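Local atomic coordinates of isomaltodextranase (Arthrobacter globiformis, PDB entry 5AWO), a protein that hydrolyses (1->6)-alpha-D-glucosidic linkages in dextran-like polysaccharides, releasing successive isomaltose units from the non-reducing chain ends. Residues Met333-Asp347 with Tyr359-Val373. Numbering follows the deposited sequence.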
loop_
_atom_site.group_PDB
_atom_site.type_symbol
_atom_site.label_atom_id
_atom_site.label_comp_id
_atom_site.label_asym_id
_atom_site.label_seq_id
_atom_site.Cartn_x
_atom_site.Cartn_y
_atom_site.Cartn_z
ATOM N N MET A 333 2.342 16.132 1.636
ATOM C CA MET A 333 3.180 15.348 0.735
ATOM C C MET A 333 4.124 14.453 1.536
ATOM O O MET A 333 4.277 13.262 1.253
ATOM C CB MET A 333 3.973 16.285 -0.157
ATOM C CG MET A 333 4.874 15.602 -1.169
ATOM S SD MET A 333 3.894 14.698 -2.397
ATOM C CE MET A 333 5.186 14.083 -3.486
ATOM N N ASN A 334 4.716 14.993 2.598
ATOM C CA ASN A 334 5.673 14.231 3.390
ATOM C C ASN A 334 5.037 12.999 4.050
ATOM O O ASN A 334 5.676 11.931 4.166
ATOM C CB ASN A 334 6.299 15.116 4.474
ATOM C CG ASN A 334 7.297 16.124 3.943
ATOM O OD1 ASN A 334 7.806 15.996 2.822
ATOM N ND2 ASN A 334 7.576 17.156 4.748
ATOM N N LEU A 335 3.786 13.106 4.478
ATOM C CA LEU A 335 3.112 11.958 5.069
ATOM C C LEU A 335 2.894 10.854 4.045
ATOM O O LEU A 335 3.129 9.675 4.329
ATOM C CB LEU A 335 1.759 12.378 5.677
ATOM C CG LEU A 335 0.951 11.245 6.325
ATOM C CD1 LEU A 335 1.669 10.573 7.487
ATOM C CD2 LEU A 335 -0.430 11.770 6.798
ATOM N N MET A 336 2.427 11.218 2.858
ATOM C CA MET A 336 2.179 10.210 1.818
ATOM C C MET A 336 3.484 9.497 1.467
ATOM O O MET A 336 3.525 8.262 1.344
ATOM C CB MET A 336 1.561 10.832 0.547
ATOM C CG MET A 336 0.251 11.593 0.755
ATOM S SD MET A 336 -1.052 10.576 1.476
ATOM C CE MET A 336 -2.342 11.814 1.524
ATOM N N VAL A 337 4.544 10.275 1.305
ATOM C CA VAL A 337 5.835 9.685 0.956
ATOM C C VAL A 337 6.371 8.815 2.103
ATOM O O VAL A 337 6.843 7.673 1.894
ATOM C CB VAL A 337 6.860 10.765 0.542
ATOM C CG1 VAL A 337 8.269 10.191 0.418
ATOM C CG2 VAL A 337 6.405 11.422 -0.729
ATOM N N ALA A 338 6.311 9.308 3.334
ATOM C CA ALA A 338 6.792 8.544 4.485
ATOM C C ALA A 338 6.131 7.175 4.555
ATOM O O ALA A 338 6.778 6.165 4.893
ATOM C CB ALA A 338 6.565 9.309 5.776
ATOM N N ALA A 339 4.838 7.115 4.248
ATOM C CA ALA A 339 4.088 5.895 4.406
ATOM C C ALA A 339 4.146 4.965 3.185
ATOM O O ALA A 339 3.618 3.838 3.230
ATOM C CB ALA A 339 2.642 6.236 4.731
ATOM N N GLY A 340 4.829 5.378 2.117
ATOM C CA GLY A 340 4.885 4.573 0.900
ATOM C C GLY A 340 3.618 4.575 0.091
ATOM O O GLY A 340 3.401 3.730 -0.788
ATOM N N SER A 341 2.759 5.552 0.329
ATOM C CA SER A 341 1.473 5.611 -0.326
ATOM C C SER A 341 1.600 5.964 -1.783
ATOM O O SER A 341 2.561 6.600 -2.200
ATOM C CB SER A 341 0.646 6.712 0.362
ATOM O OG SER A 341 -0.648 6.925 -0.185
ATOM N N PRO A 342 0.567 5.649 -2.575
ATOM C CA PRO A 342 0.409 6.379 -3.838
ATOM C C PRO A 342 0.500 7.892 -3.645
ATOM O O PRO A 342 0.099 8.418 -2.578
ATOM C CB PRO A 342 -1.019 6.028 -4.276
ATOM C CG PRO A 342 -1.693 5.587 -3.014
ATOM C CD PRO A 342 -0.628 4.844 -2.275
ATOM N N LEU A 343 1.016 8.562 -4.662
ATOM C CA LEU A 343 1.113 10.022 -4.681
ATOM C C LEU A 343 0.120 10.457 -5.724
ATOM O O LEU A 343 0.426 10.461 -6.920
ATOM C CB LEU A 343 2.551 10.475 -4.989
ATOM C CG LEU A 343 3.609 9.876 -4.056
ATOM C CD1 LEU A 343 5.005 10.295 -4.488
ATOM C CD2 LEU A 343 3.359 10.208 -2.593
ATOM N N ALA A 344 -1.102 10.771 -5.292
ATOM C CA ALA A 344 -2.243 11.003 -6.141
ATOM C C ALA A 344 -2.647 12.469 -6.074
ATOM O O ALA A 344 -3.275 12.918 -5.095
ATOM C CB ALA A 344 -3.385 10.101 -5.712
ATOM N N ILE A 345 -2.295 13.200 -7.118
ATOM C CA ILE A 345 -2.670 14.612 -7.226
ATOM C C ILE A 345 -4.126 14.706 -7.651
ATOM O O ILE A 345 -4.519 14.046 -8.620
ATOM C CB ILE A 345 -1.835 15.323 -8.298
ATOM C CG1 ILE A 345 -0.343 15.266 -7.974
ATOM C CG2 ILE A 345 -2.234 16.793 -8.431
ATOM C CD1 ILE A 345 0.549 15.687 -9.122
ATOM N N ALA A 346 -4.927 15.504 -6.935
ATOM C CA ALA A 346 -6.296 15.809 -7.344
ATOM C C ALA A 346 -6.515 17.277 -7.695
ATOM O O ALA A 346 -7.585 17.617 -8.192
ATOM C CB ALA A 346 -7.321 15.352 -6.318
ATOM N N ASP A 347 -5.547 18.158 -7.453
ATOM C CA ASP A 347 -5.682 19.518 -7.992
ATOM C C ASP A 347 -5.900 19.432 -9.497
ATOM O O ASP A 347 -5.168 18.723 -10.197
ATOM C CB ASP A 347 -4.410 20.324 -7.737
ATOM C CG ASP A 347 -4.103 20.448 -6.268
ATOM O OD1 ASP A 347 -3.549 19.480 -5.675
ATOM O OD2 ASP A 347 -4.433 21.516 -5.710
ATOM N N TYR A 359 4.629 18.832 -5.363
ATOM C CA TYR A 359 4.617 17.495 -5.938
ATOM C C TYR A 359 5.916 17.152 -6.669
ATOM O O TYR A 359 6.141 15.988 -7.021
ATOM C CB TYR A 359 3.457 17.410 -6.905
ATOM C CG TYR A 359 2.116 17.619 -6.257
ATOM C CD1 TYR A 359 1.735 16.863 -5.135
ATOM C CD2 TYR A 359 1.217 18.559 -6.728
ATOM C CE1 TYR A 359 0.498 17.017 -4.542
ATOM C CE2 TYR A 359 -0.027 18.719 -6.141
ATOM C CZ TYR A 359 -0.380 17.957 -5.041
ATOM O OH TYR A 359 -1.628 18.103 -4.464
ATOM N N THR A 360 6.768 18.146 -6.899
ATOM C CA THR A 360 7.889 18.007 -7.836
ATOM C C THR A 360 9.264 18.237 -7.198
ATOM O O THR A 360 10.231 18.564 -7.902
ATOM C CB THR A 360 7.686 18.920 -9.053
ATOM O OG1 THR A 360 7.644 20.290 -8.623
ATOM C CG2 THR A 360 6.406 18.543 -9.789
ATOM N N ASN A 361 9.391 18.053 -5.889
ATOM C CA ASN A 361 10.705 18.058 -5.248
ATOM C C ASN A 361 11.388 16.724 -5.563
ATOM O O ASN A 361 10.965 15.666 -5.111
ATOM C CB ASN A 361 10.545 18.268 -3.740
ATOM C CG ASN A 361 11.849 18.216 -2.970
ATOM O OD1 ASN A 361 12.788 17.516 -3.323
ATOM N ND2 ASN A 361 11.888 18.916 -1.869
ATOM N N LYS A 362 12.425 16.788 -6.390
ATOM C CA LYS A 362 13.074 15.581 -6.890
ATOM C C LYS A 362 13.630 14.715 -5.771
ATOM O O LYS A 362 13.606 13.482 -5.885
ATOM C CB LYS A 362 14.161 15.938 -7.922
ATOM C CG LYS A 362 13.589 16.455 -9.245
ATOM C CD LYS A 362 14.620 17.280 -10.029
ATOM C CE LYS A 362 14.004 18.083 -11.182
ATOM N NZ LYS A 362 13.480 19.456 -10.871
ATOM N N GLU A 363 14.137 15.319 -4.694
ATOM C CA GLU A 363 14.718 14.542 -3.615
ATOM C C GLU A 363 13.656 13.802 -2.799
ATOM O O GLU A 363 13.867 12.690 -2.357
ATOM C CB GLU A 363 15.576 15.414 -2.697
ATOM C CG GLU A 363 16.691 16.132 -3.432
ATOM C CD GLU A 363 17.816 16.501 -2.494
ATOM O OE1 GLU A 363 18.462 15.592 -1.952
ATOM O OE2 GLU A 363 18.035 17.714 -2.279
ATOM N N VAL A 364 12.519 14.451 -2.571
ATOM C CA VAL A 364 11.382 13.817 -1.900
ATOM C C VAL A 364 10.838 12.708 -2.792
ATOM O O VAL A 364 10.620 11.590 -2.326
ATOM C CB VAL A 364 10.325 14.869 -1.512
ATOM C CG1 VAL A 364 9.062 14.202 -0.995
ATOM C CG2 VAL A 364 10.873 15.824 -0.447
ATOM N N LEU A 365 10.686 12.995 -4.080
ATOM C CA LEU A 365 10.239 11.961 -5.021
ATOM C C LEU A 365 11.202 10.775 -5.048
ATOM O O LEU A 365 10.760 9.622 -5.214
ATOM C CB LEU A 365 10.029 12.500 -6.430
ATOM C CG LEU A 365 8.833 13.459 -6.582
ATOM C CD1 LEU A 365 8.854 14.094 -7.968
ATOM C CD2 LEU A 365 7.515 12.762 -6.299
ATOM N N GLN A 366 12.495 11.040 -4.915
ATOM C CA GLN A 366 13.456 9.962 -5.004
ATOM C C GLN A 366 13.189 8.922 -3.934
ATOM O O GLN A 366 13.417 7.737 -4.169
ATOM C CB GLN A 366 14.880 10.492 -4.918
ATOM C CG GLN A 366 15.920 9.468 -5.343
ATOM C CD GLN A 366 15.839 9.154 -6.816
ATOM O OE1 GLN A 366 15.783 10.059 -7.637
ATOM N NE2 GLN A 366 15.791 7.860 -7.162
ATOM N N LEU A 367 12.692 9.319 -2.756
ATOM C CA LEU A 367 12.328 8.346 -1.720
ATOM C C LEU A 367 11.245 7.379 -2.233
ATOM O O LEU A 367 11.316 6.159 -2.059
ATOM C CB LEU A 367 11.839 9.031 -0.451
ATOM C CG LEU A 367 12.883 9.784 0.370
ATOM C CD1 LEU A 367 12.235 10.582 1.492
ATOM C CD2 LEU A 367 13.945 8.861 0.953
ATOM N N ASN A 368 10.249 7.939 -2.893
ATOM C CA ASN A 368 9.212 7.126 -3.530
ATOM C C ASN A 368 9.753 6.226 -4.637
ATOM O O ASN A 368 9.447 5.034 -4.669
ATOM C CB ASN A 368 8.041 7.999 -3.999
ATOM C CG ASN A 368 7.136 7.281 -4.994
ATOM O OD1 ASN A 368 7.447 7.229 -6.167
ATOM N ND2 ASN A 368 6.004 6.751 -4.537
ATOM N N ALA A 369 10.600 6.776 -5.506
ATOM C CA ALA A 369 11.209 5.970 -6.576
ATOM C C ALA A 369 12.028 4.833 -6.014
ATOM O O ALA A 369 12.005 3.707 -6.581
ATOM C CB ALA A 369 12.098 6.817 -7.479
ATOM N N ASP A 370 12.759 5.104 -4.935
ATOM C CA ASP A 370 13.635 4.076 -4.334
ATOM C C ASP A 370 12.843 3.032 -3.532
ATOM O O ASP A 370 13.394 1.998 -3.118
ATOM C CB ASP A 370 14.750 4.699 -3.481
ATOM C CG ASP A 370 15.747 5.552 -4.302
ATOM O OD1 ASP A 370 15.722 5.471 -5.555
ATOM O OD2 ASP A 370 16.505 6.322 -3.670
ATOM N N GLY A 371 11.559 3.267 -3.291
ATOM C CA GLY A 371 10.687 2.283 -2.623
ATOM C C GLY A 371 10.635 2.397 -1.117
ATOM O O GLY A 371 10.586 1.398 -0.400
ATOM N N LEU A 372 10.650 3.651 -0.615
ATOM C CA LEU A 372 10.464 3.863 0.793
ATOM C C LEU A 372 9.059 3.470 1.226
ATOM O O LEU A 372 8.060 3.949 0.681
ATOM C CB LEU A 372 10.665 5.338 1.153
ATOM C CG LEU A 372 10.382 5.683 2.618
ATOM C CD1 LEU A 372 11.388 5.007 3.551
ATOM C CD2 LEU A 372 10.382 7.196 2.810
ATOM N N VAL A 373 9.003 2.609 2.231
ATOM C CA VAL A 373 7.762 2.301 2.955
ATOM C C VAL A 373 8.084 2.424 4.441
ATOM O O VAL A 373 8.708 1.524 5.025
ATOM C CB VAL A 373 7.229 0.873 2.631
ATOM C CG1 VAL A 373 5.948 0.584 3.399
ATOM C CG2 VAL A 373 7.033 0.700 1.141
HETATM O O HOH W 1 7.475 6.433 -0.528
HETATM O O HOH W 2 5.278 7.293 -1.898
#
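The eighth strand of the TIM barrel and the helix before it, residues 333-347, pack against helix 362-370, which follows that strand. Ile345 covers one face of the ring of Tyr359, in the turn before that helix. In this CH-pi contact Ile345 CG1 sits 3.6 Å from the ring centroid, almost on the ring normal. CG anti to the carbonyl carbon (chi1 -62°) carries the Tyr359 ring across Ile345 to Asp347, and its OH donates to Asp347 OD1 at 2.7 Å. That oxygen lies in the ring plane and also accepts from Ala320 N, so two donors grip OD1. Met333 SD meets the ring edge, a Met-aromatic contact, and Met333 CE touches Leu365 CD2 at 3.9 Å.

The helices run nearly parallel, 26° apart. Val337 packs against the second: CG2 meets Val364 CG1, and CG1 meets Leu367 CB at 3.9 Å. Leu343 CD1 makes van der Waals contact with the Asn368 amide, 3.7 Å from ND2. One water bridges Val337 O and Leu372 O; another links Ser341 O to Asn368 ND2, while Asn368 OD1 accepts from Arg39. Gly340, with positive phi, forms a Schellman motif after its helix; its CA packs closely on Leu372 O, at 3.2 Å.

Strand 343-345 runs beside strand 39-42, phenylalanines of helix 295-302 touch Leu335 and Ala339, and strand 460-466 of the beta-sandwich domain following the barrel packs on Asn334 and Leu367.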